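Myo-inositol-1-phosphate synthase-related protein (Thermotoga maritima MSB8, PDB 3CIN) is of unknown function but is related to the myo-inositol-1-phosphate synthases and binds NAD in a Rossmann-type domain within a four-chain assembly. Local coordinates at residues P136-N141 against A190-I195; V16-Q21 against I58-S63; L298-F303 against N327-L332. All blocks are in the same frame, centred on the assembly; numbering follows the deposited sequence. Where two conformers were deposited one is given.

Interaction 1: residues P136-N141 against A190-I195; sequences PDVIVN and AFVNVI. With NAD (nicotinamide-adenine-dinucleotide), chain F.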
loop_
_atom_site.group_PDB
_atom_site.type_symbol
_atom_site.label_atom_id
_atom_site.label_comp_id
_atom_site.label_asym_id
_atom_site.label_seq_id
_atom_site.Cartn_x
_atom_site.Cartn_y
_atom_site.Cartn_z
ATOM N N PRO A 136 -42.995 -15.271 -8.362
ATOM C CA PRO A 136 -41.646 -15.010 -8.870
ATOM C C PRO A 136 -41.079 -16.114 -9.724
ATOM O O PRO A 136 -41.362 -17.294 -9.481
ATOM C CB PRO A 136 -40.797 -14.939 -7.595
ATOM C CG PRO A 136 -41.548 -15.818 -6.609
ATOM C CD PRO A 136 -42.996 -15.483 -6.913
ATOM N N ASP A 137 -40.240 -15.725 -10.687
ATOM C CA ASP A 137 -39.373 -16.669 -11.418
ATOM C C ASP A 137 -38.115 -16.953 -10.584
ATOM O O ASP A 137 -37.587 -18.085 -10.625
ATOM C CB ASP A 137 -38.927 -16.030 -12.751
ATOM C CG ASP A 137 -40.072 -15.793 -13.698
ATOM O OD1 ASP A 137 -40.631 -16.801 -14.125
ATOM O OD2 ASP A 137 -40.400 -14.632 -14.055
ATOM N N VAL A 138 -37.610 -15.913 -9.916
ATOM C CA VAL A 138 -36.313 -15.977 -9.244
ATOM C C VAL A 138 -36.435 -15.476 -7.823
ATOM O O VAL A 138 -36.978 -14.374 -7.579
ATOM C CB VAL A 138 -35.210 -15.221 -10.000
ATOM C CG1 VAL A 138 -33.855 -15.370 -9.274
ATOM C CG2 VAL A 138 -35.122 -15.706 -11.462
ATOM N N ILE A 139 -35.948 -16.257 -6.868
ATOM C CA ILE A 139 -35.917 -15.870 -5.457
ATOM C C ILE A 139 -34.471 -15.598 -5.106
ATOM O O ILE A 139 -33.636 -16.473 -5.333
ATOM C CB ILE A 139 -36.509 -16.984 -4.552
ATOM C CG1 ILE A 139 -37.984 -17.189 -4.871
ATOM C CG2 ILE A 139 -36.358 -16.647 -3.015
ATOM C CD1 ILE A 139 -38.509 -18.474 -4.315
ATOM N N VAL A 140 -34.200 -14.407 -4.569
ATOM C CA VAL A 140 -32.840 -13.969 -4.223
ATOM C C VAL A 140 -32.659 -13.921 -2.716
ATOM O O VAL A 140 -33.437 -13.251 -2.029
ATOM C CB VAL A 140 -32.525 -12.579 -4.851
ATOM C CG1 VAL A 140 -31.186 -12.017 -4.365
ATOM C CG2 VAL A 140 -32.482 -12.677 -6.416
ATOM N N ASN A 141 -31.608 -14.572 -2.210
ATOM C CA ASN A 141 -31.363 -14.660 -0.813
ATOM C C ASN A 141 -30.241 -13.689 -0.459
ATOM O O ASN A 141 -29.061 -13.927 -0.797
ATOM C CB ASN A 141 -30.985 -16.072 -0.379
ATOM C CG ASN A 141 -30.618 -16.120 1.053
ATOM O OD1 ASN A 141 -31.127 -15.289 1.829
ATOM N ND2 ASN A 141 -29.725 -17.047 1.439
ATOM N N ALA A 190 -36.171 -20.407 -9.717
ATOM C CA ALA A 190 -34.743 -20.358 -9.454
ATOM C C ALA A 190 -34.519 -19.704 -8.115
ATOM O O ALA A 190 -35.309 -18.815 -7.669
ATOM C CB ALA A 190 -33.994 -19.605 -10.590
ATOM N N PHE A 191 -33.447 -20.145 -7.456
ATOM C CA PHE A 191 -33.076 -19.640 -6.145
ATOM C C PHE A 191 -31.607 -19.206 -6.249
ATOM O O PHE A 191 -30.749 -20.018 -6.613
ATOM C CB PHE A 191 -33.223 -20.737 -5.111
ATOM C CG PHE A 191 -32.972 -20.303 -3.682
ATOM C CD1 PHE A 191 -33.988 -19.698 -2.936
ATOM C CD2 PHE A 191 -31.741 -20.492 -3.078
ATOM C CE1 PHE A 191 -33.761 -19.262 -1.626
ATOM C CE2 PHE A 191 -31.513 -20.113 -1.725
ATOM C CZ PHE A 191 -32.540 -19.500 -0.997
ATOM N N VAL A 192 -31.348 -17.936 -5.955
ATOM C CA VAL A 192 -29.975 -17.356 -6.019
ATOM C C VAL A 192 -29.463 -17.092 -4.628
ATOM O O VAL A 192 -29.939 -16.246 -3.934
ATOM C CB VAL A 192 -29.984 -16.053 -6.878
ATOM C CG1 VAL A 192 -28.612 -15.414 -6.939
ATOM C CG2 VAL A 192 -30.492 -16.341 -8.276
ATOM N N ASN A 193 -28.436 -17.826 -4.215
ATOM C CA ASN A 193 -27.913 -17.713 -2.883
ATOM C C ASN A 193 -26.588 -17.017 -2.884
ATOM O O ASN A 193 -25.594 -17.609 -3.230
ATOM C CB ASN A 193 -27.698 -19.108 -2.274
ATOM C CG ASN A 193 -27.205 -19.027 -0.856
ATOM O OD1 ASN A 193 -27.580 -18.113 -0.158
ATOM N ND2 ASN A 193 -26.301 -19.900 -0.472
ATOM N N VAL A 194 -26.607 -15.762 -2.507
ATOM C CA VAL A 194 -25.368 -14.993 -2.498
ATOM C C VAL A 194 -24.736 -14.872 -1.133
ATOM O O VAL A 194 -23.792 -14.120 -1.007
ATOM C CB VAL A 194 -25.503 -13.628 -3.218
ATOM C CG1 VAL A 194 -25.647 -13.883 -4.740
ATOM C CG2 VAL A 194 -26.628 -12.810 -2.659
ATOM N N ILE A 195 -25.203 -15.633 -0.141
ATOM C CA ILE A 195 -24.588 -15.680 1.200
ATOM C C ILE A 195 -23.821 -17.001 1.395
ATOM O O ILE A 195 -23.888 -17.882 0.525
ATOM C CB ILE A 195 -25.635 -15.347 2.328
ATOM C CG1 ILE A 195 -26.406 -16.587 2.787
ATOM C CG2 ILE A 195 -26.604 -14.255 1.853
ATOM C CD1 ILE A 195 -27.150 -16.397 4.151
HETATM P PA NAD F . -27.691 -6.434 5.862
HETATM O O1A NAD F . -27.638 -4.975 5.498
HETATM O O2A NAD F . -27.646 -6.641 7.345
HETATM O O5B NAD F . -29.084 -6.945 5.355
HETATM C C5B NAD F . -29.586 -8.217 5.761
HETATM C C4B NAD F . -31.100 -8.112 5.795
HETATM O O4B NAD F . -31.646 -9.410 5.965
HETATM C C3B NAD F . -31.660 -7.245 6.916
HETATM O O3B NAD F . -32.698 -6.402 6.445
HETATM C C2B NAD F . -32.212 -8.260 7.909
HETATM O O2B NAD F . -33.167 -7.704 8.771
HETATM C C1B NAD F . -32.699 -9.331 6.959
HETATM N N9A NAD F . -32.862 -10.665 7.543
HETATM C C8A NAD F . -31.991 -11.236 8.465
HETATM N N7A NAD F . -32.414 -12.534 8.650
HETATM C C5A NAD F . -33.528 -12.732 7.871
HETATM C C6A NAD F . -34.408 -13.809 7.741
HETATM N N6A NAD F . -34.214 -15.005 8.382
HETATM N N1A NAD F . -35.426 -13.683 6.817
HETATM C C2A NAD F . -35.601 -12.501 6.120
HETATM N N3A NAD F . -34.790 -11.400 6.297
HETATM C C4A NAD F . -33.777 -11.545 7.176
HETATM O O3 NAD F . -26.556 -7.241 5.127
HETATM P PN NAD F . -26.055 -6.999 3.650
HETATM O O1N NAD F . -24.782 -6.223 3.720
HETATM O O2N NAD F . -27.191 -6.612 2.763
HETATM O O5D NAD F . -25.591 -8.470 3.252
HETATM C C5D NAD F . -26.550 -9.460 2.959
HETATM C C4D NAD F . -25.908 -10.839 2.856
HETATM O O4D NAD F . -25.087 -10.862 1.721
HETATM C C3D NAD F . -25.062 -11.272 4.043
HETATM O O3D NAD F . -25.234 -12.694 4.276
HETATM C C2D NAD F . -23.655 -11.051 3.511
HETATM O O2D NAD F . -22.705 -11.927 4.125
HETATM C C1D NAD F . -23.854 -11.439 2.063
HETATM N N1N NAD F . -22.809 -10.917 1.185
HETATM C C2N NAD F . -22.620 -9.599 1.088
HETATM C C3N NAD F . -21.602 -9.198 0.181
HETATM C C7N NAD F . -21.532 -7.777 -0.149
HETATM O O7N NAD F . -22.383 -6.958 0.539
HETATM N N7N NAD F . -20.673 -7.346 -1.087
HETATM C C4N NAD F . -20.842 -10.101 -0.537
HETATM C C5N NAD F . -21.054 -11.442 -0.400
HETATM C C6N NAD F . -22.080 -11.833 0.472
#
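Asn141 reaches Val192 through its backbone and Asn193 through its side chain, at the C-terminal ends of two neighbouring parallel strands. Asn141 N donates to Val192 O at 2.9 Å. Both asparagines hold CG anti to the backbone N (chi1 175° in Asn141), which lays their amides side by side, pointing the same way, with planes only 8° apart. Asn141 ND2 then gives a bent bond to Asn193 OD1 at 2.9 Å, entering tilted from the carbonyl plane. Thr172 takes a second bond from ND2, Cys143 N binds Asn141 OD1, and Asp219 receives Asn193 ND2, so these buried amides probably turn little.

Further back, Ala190 works through its backbone: Ala190 N meets Asp137 O at 2.9 Å, and Ala190 O accepts from Ile139 N at 2.8 Å. Val192 N continues the ladder to Ile139 O at 2.8 Å. On the face shared by Val138, Val140, Ala190 and Val192, the closest methyls are Val138 CG1 and Val192 CG2, 3.6 Å apart; helix 328-348 packs against Val140 there. On the other face Ile139 CG2 meets the Phe191 ring at CD1, 3.9 Å away, and Ala179 of helix 171-186 touches both side chains.

Beyond the strand, Ile195 CG2 lies 3.2 Å from O3D of the nicotinamide ribose of NAD. The chemistry thus changes along the pair: hydrocarbon fills both faces in the middle, while amides held by several hydrogen bonds join the strand ends from which the chain leaves toward the dinucleotide.

Interaction 2: residues V16-Q21 against I58-S63; sequences VLILGQ and IKIVGS. With NAD (nicotinamide-adenine-dinucleotide), chain F.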
loop_
_atom_site.group_PDB
_atom_site.type_symbol
_atom_site.label_atom_id
_atom_site.label_comp_id
_atom_site.label_asym_id
_atom_site.label_seq_id
_atom_site.Cartn_x
_atom_site.Cartn_y
_atom_site.Cartn_z
ATOM N N VAL A 16 -38.961 -11.178 -9.665
ATOM C CA VAL A 16 -37.976 -11.430 -8.627
ATOM C C VAL A 16 -38.558 -11.184 -7.245
ATOM O O VAL A 16 -39.165 -10.133 -6.984
ATOM C CB VAL A 16 -36.764 -10.473 -8.800
ATOM C CG1 VAL A 16 -35.710 -10.728 -7.707
ATOM C CG2 VAL A 16 -36.181 -10.742 -10.226
ATOM N N LEU A 17 -38.276 -12.140 -6.343
ATOM C CA LEU A 17 -38.665 -12.016 -4.930
ATOM C C LEU A 17 -37.368 -11.917 -4.119
ATOM O O LEU A 17 -36.495 -12.735 -4.305
ATOM C CB LEU A 17 -39.453 -13.230 -4.501
ATOM C CG LEU A 17 -40.041 -13.144 -3.089
ATOM C CD1 LEU A 17 -41.465 -13.724 -3.037
ATOM C CD2 LEU A 17 -39.113 -13.799 -2.090
ATOM N N ILE A 18 -37.303 -10.988 -3.186
ATOM C CA ILE A 18 -36.090 -10.788 -2.381
ATOM C C ILE A 18 -36.322 -11.300 -0.981
ATOM O O ILE A 18 -37.329 -10.955 -0.351
ATOM C CB ILE A 18 -35.730 -9.247 -2.284
ATOM C CG1 ILE A 18 -35.322 -8.684 -3.668
ATOM C CG2 ILE A 18 -34.634 -9.014 -1.217
ATOM C CD1 ILE A 18 -35.335 -7.161 -3.790
ATOM N N LEU A 19 -35.357 -12.041 -0.456
ATOM C CA LEU A 19 -35.353 -12.461 0.956
ATOM C C LEU A 19 -34.234 -11.684 1.633
ATOM O O LEU A 19 -33.066 -11.884 1.319
ATOM C CB LEU A 19 -35.128 -13.963 1.068
ATOM C CG LEU A 19 -36.072 -14.845 0.254
ATOM C CD1 LEU A 19 -35.545 -16.287 0.363
ATOM C CD2 LEU A 19 -37.514 -14.680 0.679
ATOM N N GLY A 20 -34.626 -10.761 2.506
ATOM C CA GLY A 20 -33.715 -9.989 3.371
ATOM C C GLY A 20 -33.499 -8.625 2.774
ATOM O O GLY A 20 -32.601 -8.465 1.906
ATOM N N GLN A 21 -34.273 -7.647 3.219
ATOM C CA GLN A 21 -34.257 -6.289 2.607
ATOM C C GLN A 21 -33.284 -5.335 3.314
ATOM O O GLN A 21 -33.682 -4.413 4.013
ATOM C CB GLN A 21 -35.668 -5.679 2.531
ATOM C CG GLN A 21 -35.723 -4.454 1.611
ATOM C CD GLN A 21 -35.387 -4.779 0.182
ATOM O OE1 GLN A 21 -35.887 -5.741 -0.372
ATOM N NE2 GLN A 21 -34.477 -3.995 -0.418
ATOM N N ILE A 58 -37.122 -6.545 -15.550
ATOM C CA ILE A 58 -36.928 -7.138 -14.233
ATOM C C ILE A 58 -37.934 -6.473 -13.283
ATOM O O ILE A 58 -37.909 -5.244 -13.112
ATOM C CB ILE A 58 -35.525 -6.911 -13.752
ATOM C CG1 ILE A 58 -34.547 -7.609 -14.684
ATOM C CG2 ILE A 58 -35.357 -7.392 -12.314
ATOM C CD1 ILE A 58 -33.095 -7.212 -14.356
ATOM N N LYS A 59 -38.867 -7.256 -12.727
ATOM C CA LYS A 59 -39.920 -6.727 -11.847
ATOM C C LYS A 59 -39.768 -7.295 -10.447
ATOM O O LYS A 59 -39.768 -8.508 -10.281
ATOM C CB LYS A 59 -41.330 -7.063 -12.394
ATOM C CG LYS A 59 -42.451 -6.448 -11.516
ATOM C CD LYS A 59 -43.848 -6.844 -11.931
ATOM C CE LYS A 59 -44.891 -6.085 -11.111
ATOM N NZ LYS A 59 -46.281 -6.503 -11.585
ATOM N N ILE A 60 -39.665 -6.432 -9.436
ATOM C CA ILE A 60 -39.625 -6.891 -8.039
ATOM C C ILE A 60 -41.041 -7.146 -7.574
ATOM O O ILE A 60 -41.858 -6.182 -7.449
ATOM C CB ILE A 60 -38.944 -5.884 -7.072
ATOM C CG1 ILE A 60 -37.564 -5.475 -7.584
ATOM C CG2 ILE A 60 -38.841 -6.441 -5.705
ATOM C CD1 ILE A 60 -36.683 -6.608 -7.815
ATOM N N VAL A 61 -41.383 -8.415 -7.357
ATOM C CA VAL A 61 -42.736 -8.771 -6.883
ATOM C C VAL A 61 -42.888 -8.960 -5.369
ATOM O O VAL A 61 -43.994 -9.111 -4.858
ATOM C CB VAL A 61 -43.279 -10.014 -7.634
ATOM C CG1 VAL A 61 -43.270 -9.713 -9.122
ATOM C CG2 VAL A 61 -42.441 -11.268 -7.297
ATOM N N GLY A 62 -41.796 -8.960 -4.629
ATOM C CA GLY A 62 -41.916 -9.181 -3.209
ATOM C C GLY A 62 -40.614 -9.017 -2.491
ATOM O O GLY A 62 -39.557 -9.123 -3.098
ATOM N N SER A 63 -40.734 -8.721 -1.192
ATOM C CA SER A 63 -39.603 -8.553 -0.326
ATOM C C SER A 63 -39.977 -9.026 1.065
ATOM O O SER A 63 -40.997 -8.638 1.593
ATOM C CB SER A 63 -39.189 -7.085 -0.297
ATOM O OG SER A 63 -38.071 -6.859 0.518
HETATM P PA NAD F . -27.691 -6.434 5.862
HETATM O O1A NAD F . -27.638 -4.975 5.498
HETATM O O2A NAD F . -27.646 -6.641 7.345
HETATM O O5B NAD F . -29.084 -6.945 5.355
HETATM C C5B NAD F . -29.586 -8.217 5.761
HETATM C C4B NAD F . -31.100 -8.112 5.795
HETATM O O4B NAD F . -31.646 -9.410 5.965
HETATM C C3B NAD F . -31.660 -7.245 6.916
HETATM O O3B NAD F . -32.698 -6.402 6.445
HETATM C C2B NAD F . -32.212 -8.260 7.909
HETATM O O2B NAD F . -33.167 -7.704 8.771
HETATM C C1B NAD F . -32.699 -9.331 6.959
HETATM N N9A NAD F . -32.862 -10.665 7.543
HETATM C C8A NAD F . -31.991 -11.236 8.465
HETATM N N7A NAD F . -32.414 -12.534 8.650
HETATM C C5A NAD F . -33.528 -12.732 7.871
HETATM C C6A NAD F . -34.408 -13.809 7.741
HETATM N N6A NAD F . -34.214 -15.005 8.382
HETATM N N1A NAD F . -35.426 -13.683 6.817
HETATM C C2A NAD F . -35.601 -12.501 6.120
HETATM N N3A NAD F . -34.790 -11.400 6.297
HETATM C C4A NAD F . -33.777 -11.545 7.176
HETATM O O3 NAD F . -26.556 -7.241 5.127
HETATM P PN NAD F . -26.055 -6.999 3.650
HETATM O O1N NAD F . -24.782 -6.223 3.720
HETATM O O2N NAD F . -27.191 -6.612 2.763
HETATM O O5D NAD F . -25.591 -8.470 3.252
HETATM C C5D NAD F . -26.550 -9.460 2.959
HETATM C C4D NAD F . -25.908 -10.839 2.856
HETATM O O4D NAD F . -25.087 -10.862 1.721
HETATM C C3D NAD F . -25.062 -11.272 4.043
HETATM O O3D NAD F . -25.234 -12.694 4.276
HETATM C C2D NAD F . -23.655 -11.051 3.511
HETATM O O2D NAD F . -22.705 -11.927 4.125
HETATM C C1D NAD F . -23.854 -11.439 2.063
HETATM N N1N NAD F . -22.809 -10.917 1.185
HETATM C C2N NAD F . -22.620 -9.599 1.088
HETATM C C3N NAD F . -21.602 -9.198 0.181
HETATM C C7N NAD F . -21.532 -7.777 -0.149
HETATM O O7N NAD F . -22.383 -6.958 0.539
HETATM N N7N NAD F . -20.673 -7.346 -1.087
HETATM C C4N NAD F . -20.842 -10.101 -0.537
HETATM C C5N NAD F . -21.054 -11.442 -0.400
HETATM C C6N NAD F . -22.080 -11.833 0.472
#
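Ser63 OG donates to Gln21 OE1 at 2.6 Å, the shortest polar bond between 16-21 and 58-63. It approaches at 122° to the C=O, tilted modestly from the amide plane. Gln21 CB points toward the serine and lies 3.3 Å from Ser63 OG; the bend at chi2 (63°) then turns CD and OE1 back onto that oxygen. The other end of the amide is held too, since NE2 bonds Ser26 OG in helix 23-36.

Behind this side-chain link the strands run parallel, with an irregular register. Val16 N donates to Lys59 O, and Val61 N returns to Val16 O at 2.8 Å. A beta bulge follows: Val16 pairs with Ile60 but Leu17 pairs with Gly62, and beyond it Ile18 N donates to Gly62 O at 2.9 Å. The slip has a price, for Gly62 N is buried without a partner, 3.7 Å from Val16 O.

Val16 CG2 touches Ile58 CG2 at 4.0 Å, and Val16 CB meets Ile60 CD1 at the same distance. Ile18 CD1 reaches obliquely to Ile60 CG2. Helix 23-36 lies against the face carrying Val16, Ile18 and Ile60, with Val29 on Ile18 and Phe28 on Ile60; its Leu32 touches Ile58.

After Ile18 and Leu19 the chain turns at Gly20, whose CA sits 3.4 Å from O4B of NAD. Gly20, Gly22 and Ala25 fit a Rossmann-type glycine pattern, consistent with this beta-alpha-beta unit. The Ser63–Gln21 bond therefore ties the start of the dinucleotide loop to the second strand by a polar link, whereas the strands beneath it rely on backbone bonds and aliphatic packing.

Interaction 3: residues L298-F303 against N327-L332; sequences LGDKKF and NDSPAL. With NAD (nicotinamide-adenine-dinucleotide), chain F.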
loop_
_atom_site.group_PDB
_atom_site.type_symbol
_atom_site.label_atom_id
_atom_site.label_comp_id
_atom_site.label_asym_id
_atom_site.label_seq_id
_atom_site.Cartn_x
_atom_site.Cartn_y
_atom_site.Cartn_z
ATOM N N LEU A 298 -16.474 3.106 8.459
ATOM C CA LEU A 298 -16.164 2.712 7.096
ATOM C C LEU A 298 -17.453 2.527 6.329
ATOM O O LEU A 298 -17.423 2.550 5.100
ATOM C CB LEU A 298 -15.352 1.419 7.036
ATOM C CG LEU A 298 -13.923 1.594 7.602
ATOM C CD1 LEU A 298 -13.299 0.227 7.656
ATOM C CD2 LEU A 298 -13.028 2.489 6.724
ATOM N N GLY A 299 -18.564 2.311 7.029
ATOM C CA GLY A 299 -19.838 2.020 6.375
ATOM C C GLY A 299 -19.737 0.918 5.349
ATOM O O GLY A 299 -19.081 -0.149 5.542
ATOM N N ASP A 300 -20.388 1.162 4.202
ATOM C CA ASP A 300 -20.481 0.165 3.171
ATOM C C ASP A 300 -19.197 0.035 2.325
ATOM O O ASP A 300 -19.103 -0.863 1.484
ATOM C CB ASP A 300 -21.707 0.432 2.280
ATOM C CG ASP A 300 -22.043 -0.752 1.390
ATOM O OD1 ASP A 300 -22.153 -1.909 1.850
ATOM O OD2 ASP A 300 -22.179 -0.492 0.188
ATOM N N LYS A 301 -18.176 0.802 2.657
ATOM C CA LYS A 301 -16.945 0.783 1.849
ATOM C C LYS A 301 -15.775 0.126 2.599
ATOM O O LYS A 301 -15.115 0.804 3.371
ATOM C CB LYS A 301 -16.587 2.185 1.386
ATOM C CG LYS A 301 -15.626 2.267 0.148
ATOM C CD LYS A 301 -15.420 3.743 -0.351
ATOM C CE LYS A 301 -14.557 3.746 -1.652
ATOM N NZ LYS A 301 -14.135 5.108 -2.114
ATOM N N LYS A 302 -15.544 -1.138 2.279
ATOM C CA LYS A 302 -14.545 -1.989 2.949
ATOM C C LYS A 302 -13.169 -1.464 2.724
ATOM O O LYS A 302 -12.908 -0.869 1.682
ATOM C CB LYS A 302 -14.581 -3.416 2.388
ATOM C CG LYS A 302 -15.690 -4.249 2.820
ATOM C CD LYS A 302 -15.311 -5.681 2.485
ATOM C CE LYS A 302 -16.329 -6.671 2.932
ATOM N NZ LYS A 302 -16.222 -7.873 2.078
ATOM N N PHE A 303 -12.287 -1.627 3.720
ATOM C CA PHE A 303 -10.861 -1.492 3.506
ATOM C C PHE A 303 -10.335 -2.908 3.400
ATOM O O PHE A 303 -10.677 -3.754 4.212
ATOM C CB PHE A 303 -10.158 -0.777 4.640
ATOM C CG PHE A 303 -8.669 -0.829 4.544
ATOM C CD1 PHE A 303 -7.979 -0.165 3.523
ATOM C CD2 PHE A 303 -7.922 -1.556 5.489
ATOM C CE1 PHE A 303 -6.588 -0.224 3.446
ATOM C CE2 PHE A 303 -6.523 -1.592 5.430
ATOM C CZ PHE A 303 -5.851 -0.949 4.376
ATOM N N ASN A 327 -16.704 -0.620 -2.424
ATOM C CA ASN A 327 -18.071 -0.519 -1.977
ATOM C C ASN A 327 -18.738 -1.858 -2.052
ATOM O O ASN A 327 -19.018 -2.381 -3.153
ATOM C CB ASN A 327 -18.798 0.524 -2.829
ATOM C CG ASN A 327 -18.440 1.909 -2.478
ATOM O OD1 ASN A 327 -19.030 2.483 -1.560
ATOM N ND2 ASN A 327 -17.525 2.516 -3.234
ATOM N N ASP A 328 -19.089 -2.397 -0.873
ATOM C CA ASP A 328 -19.613 -3.755 -0.772
ATOM C C ASP A 328 -20.904 -4.034 -1.510
ATOM O O ASP A 328 -21.003 -4.959 -2.334
ATOM C CB ASP A 328 -19.904 -4.062 0.705
ATOM C CG ASP A 328 -18.745 -4.631 1.418
ATOM O OD1 ASP A 328 -17.996 -5.426 0.795
ATOM O OD2 ASP A 328 -18.612 -4.284 2.619
ATOM N N SER A 329 -21.927 -3.294 -1.116
ATOM C CA SER A 329 -23.269 -3.628 -1.549
ATOM C C SER A 329 -23.436 -3.347 -3.026
ATOM O O SER A 329 -24.074 -4.117 -3.732
ATOM C CB SER A 329 -24.265 -2.856 -0.697
ATOM O OG SER A 329 -24.106 -3.309 0.643
ATOM N N PRO A 330 -22.833 -2.250 -3.528
ATOM C CA PRO A 330 -22.923 -2.063 -5.002
ATOM C C PRO A 330 -22.299 -3.182 -5.806
ATOM O O PRO A 330 -22.845 -3.573 -6.834
ATOM C CB PRO A 330 -22.249 -0.715 -5.204
ATOM C CG PRO A 330 -22.490 -0.004 -3.874
ATOM C CD PRO A 330 -22.242 -1.077 -2.887
ATOM N N ALA A 331 -21.173 -3.721 -5.354
ATOM C CA ALA A 331 -20.535 -4.793 -6.114
ATOM C C ALA A 331 -21.509 -5.972 -6.295
ATOM O O ALA A 331 -21.717 -6.506 -7.409
ATOM C CB ALA A 331 -19.252 -5.262 -5.440
ATOM N N LEU A 332 -22.127 -6.375 -5.201
ATOM C CA LEU A 332 -22.989 -7.538 -5.257
ATOM C C LEU A 332 -24.316 -7.213 -5.942
ATOM O O LEU A 332 -24.882 -8.041 -6.688
ATOM C CB LEU A 332 -23.217 -8.132 -3.863
ATOM C CG LEU A 332 -24.056 -9.409 -3.823
ATOM C CD1 LEU A 332 -23.506 -10.487 -4.771
ATOM C CD2 LEU A 332 -24.046 -10.003 -2.400
HETATM P PA NAD F . -27.691 -6.434 5.862
HETATM O O1A NAD F . -27.638 -4.975 5.498
HETATM O O2A NAD F . -27.646 -6.641 7.345
HETATM O O5B NAD F . -29.084 -6.945 5.355
HETATM C C5B NAD F . -29.586 -8.217 5.761
HETATM C C4B NAD F . -31.100 -8.112 5.795
HETATM O O4B NAD F . -31.646 -9.410 5.965
HETATM C C3B NAD F . -31.660 -7.245 6.916
HETATM O O3B NAD F . -32.698 -6.402 6.445
HETATM C C2B NAD F . -32.212 -8.260 7.909
HETATM O O2B NAD F . -33.167 -7.704 8.771
HETATM C C1B NAD F . -32.699 -9.331 6.959
HETATM N N9A NAD F . -32.862 -10.665 7.543
HETATM C C8A NAD F . -31.991 -11.236 8.465
HETATM N N7A NAD F . -32.414 -12.534 8.650
HETATM C C5A NAD F . -33.528 -12.732 7.871
HETATM C C6A NAD F . -34.408 -13.809 7.741
HETATM N N6A NAD F . -34.214 -15.005 8.382
HETATM N N1A NAD F . -35.426 -13.683 6.817
HETATM C C2A NAD F . -35.601 -12.501 6.120
HETATM N N3A NAD F . -34.790 -11.400 6.297
HETATM C C4A NAD F . -33.777 -11.545 7.176
HETATM O O3 NAD F . -26.556 -7.241 5.127
HETATM P PN NAD F . -26.055 -6.999 3.650
HETATM O O1N NAD F . -24.782 -6.223 3.720
HETATM O O2N NAD F . -27.191 -6.612 2.763
HETATM O O5D NAD F . -25.591 -8.470 3.252
HETATM C C5D NAD F . -26.550 -9.460 2.959
HETATM C C4D NAD F . -25.908 -10.839 2.856
HETATM O O4D NAD F . -25.087 -10.862 1.721
HETATM C C3D NAD F . -25.062 -11.272 4.043
HETATM O O3D NAD F . -25.234 -12.694 4.276
HETATM C C2D NAD F . -23.655 -11.051 3.511
HETATM O O2D NAD F . -22.705 -11.927 4.125
HETATM C C1D NAD F . -23.854 -11.439 2.063
HETATM N N1N NAD F . -22.809 -10.917 1.185
HETATM C C2N NAD F . -22.620 -9.599 1.088
HETATM C C3N NAD F . -21.602 -9.198 0.181
HETATM C C7N NAD F . -21.532 -7.777 -0.149
HETATM O O7N NAD F . -22.383 -6.958 0.539
HETATM N N7N NAD F . -20.673 -7.346 -1.087
HETATM C C4N NAD F . -20.842 -10.101 -0.537
HETATM C C5N NAD F . -21.054 -11.442 -0.400
HETATM C C6N NAD F . -22.080 -11.833 0.472
HETATM O O HOH W 1 -18.637 -2.761 4.787
HETATM O O HOH W 2 -21.602 1.775 -0.933
#
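The extended aliphatic chain of Lys301 passes over one face of the Asn327 amide, with Lys301 CE 3.6 Å from Asn327 ND2. Lys302 instead runs at about a right angle across the carboxylate oxygens of Asp328 and ends in a salt bridge, Lys302 NZ to Asp328 OD1 at 3.3 Å. The third flat group, the Asp300 carboxylate, is met on the syn side of OD2 by Ser329 N at 3.1 Å, close to the plane. The Ser329 hydroxyl also bonds Asp300 OD1, but in one of two modelled conformers, so that bond is less certain. Asn254 binds Asp300 OD1 as well. One water bridges Asp300 OD2 to Asn327 OD1; another joins Asp328 OD2 to Gly299 O.

The backbone closes the contact with a straight bond from Asp328 N to Asp300 O, 2.8 Å. A type II' turn, Leu298 to Lys301, leads into strand 301-311, while Asp318 of the second subunit holds Asn327 N.

Asp328 O accepts N7N of NAD at 2.7 Å, and Leu332 CD2 packs on the nicotinamide ring. This is the carboxamide end of a dinucleotide pocket, built where a beta hairpin runs into the first turn of helix 328-348.

From the N terminus, interaction 2 closes first: strand 14-19 leads through helix 23-36 and returns as strand 58-65 beside it. Interaction 1 follows, closing a mainly helical excursion that includes helix 171-186, and interaction 3 last, at the open end of the antiparallel pair 301-311 and 317-327. The three loops stand in series, none nested or crossed. Interactions 1 and 2 share the parallel sheet, where strand 14-19 bonds directly to 138-141. Interaction 3 joins the mixed sheet to the start of helix 328-348 and meets interaction 1 through Val194 and Leu332, but lies about 10 Å from interaction 2 at the nearest atoms. All three touch NAD, which spans the two parts.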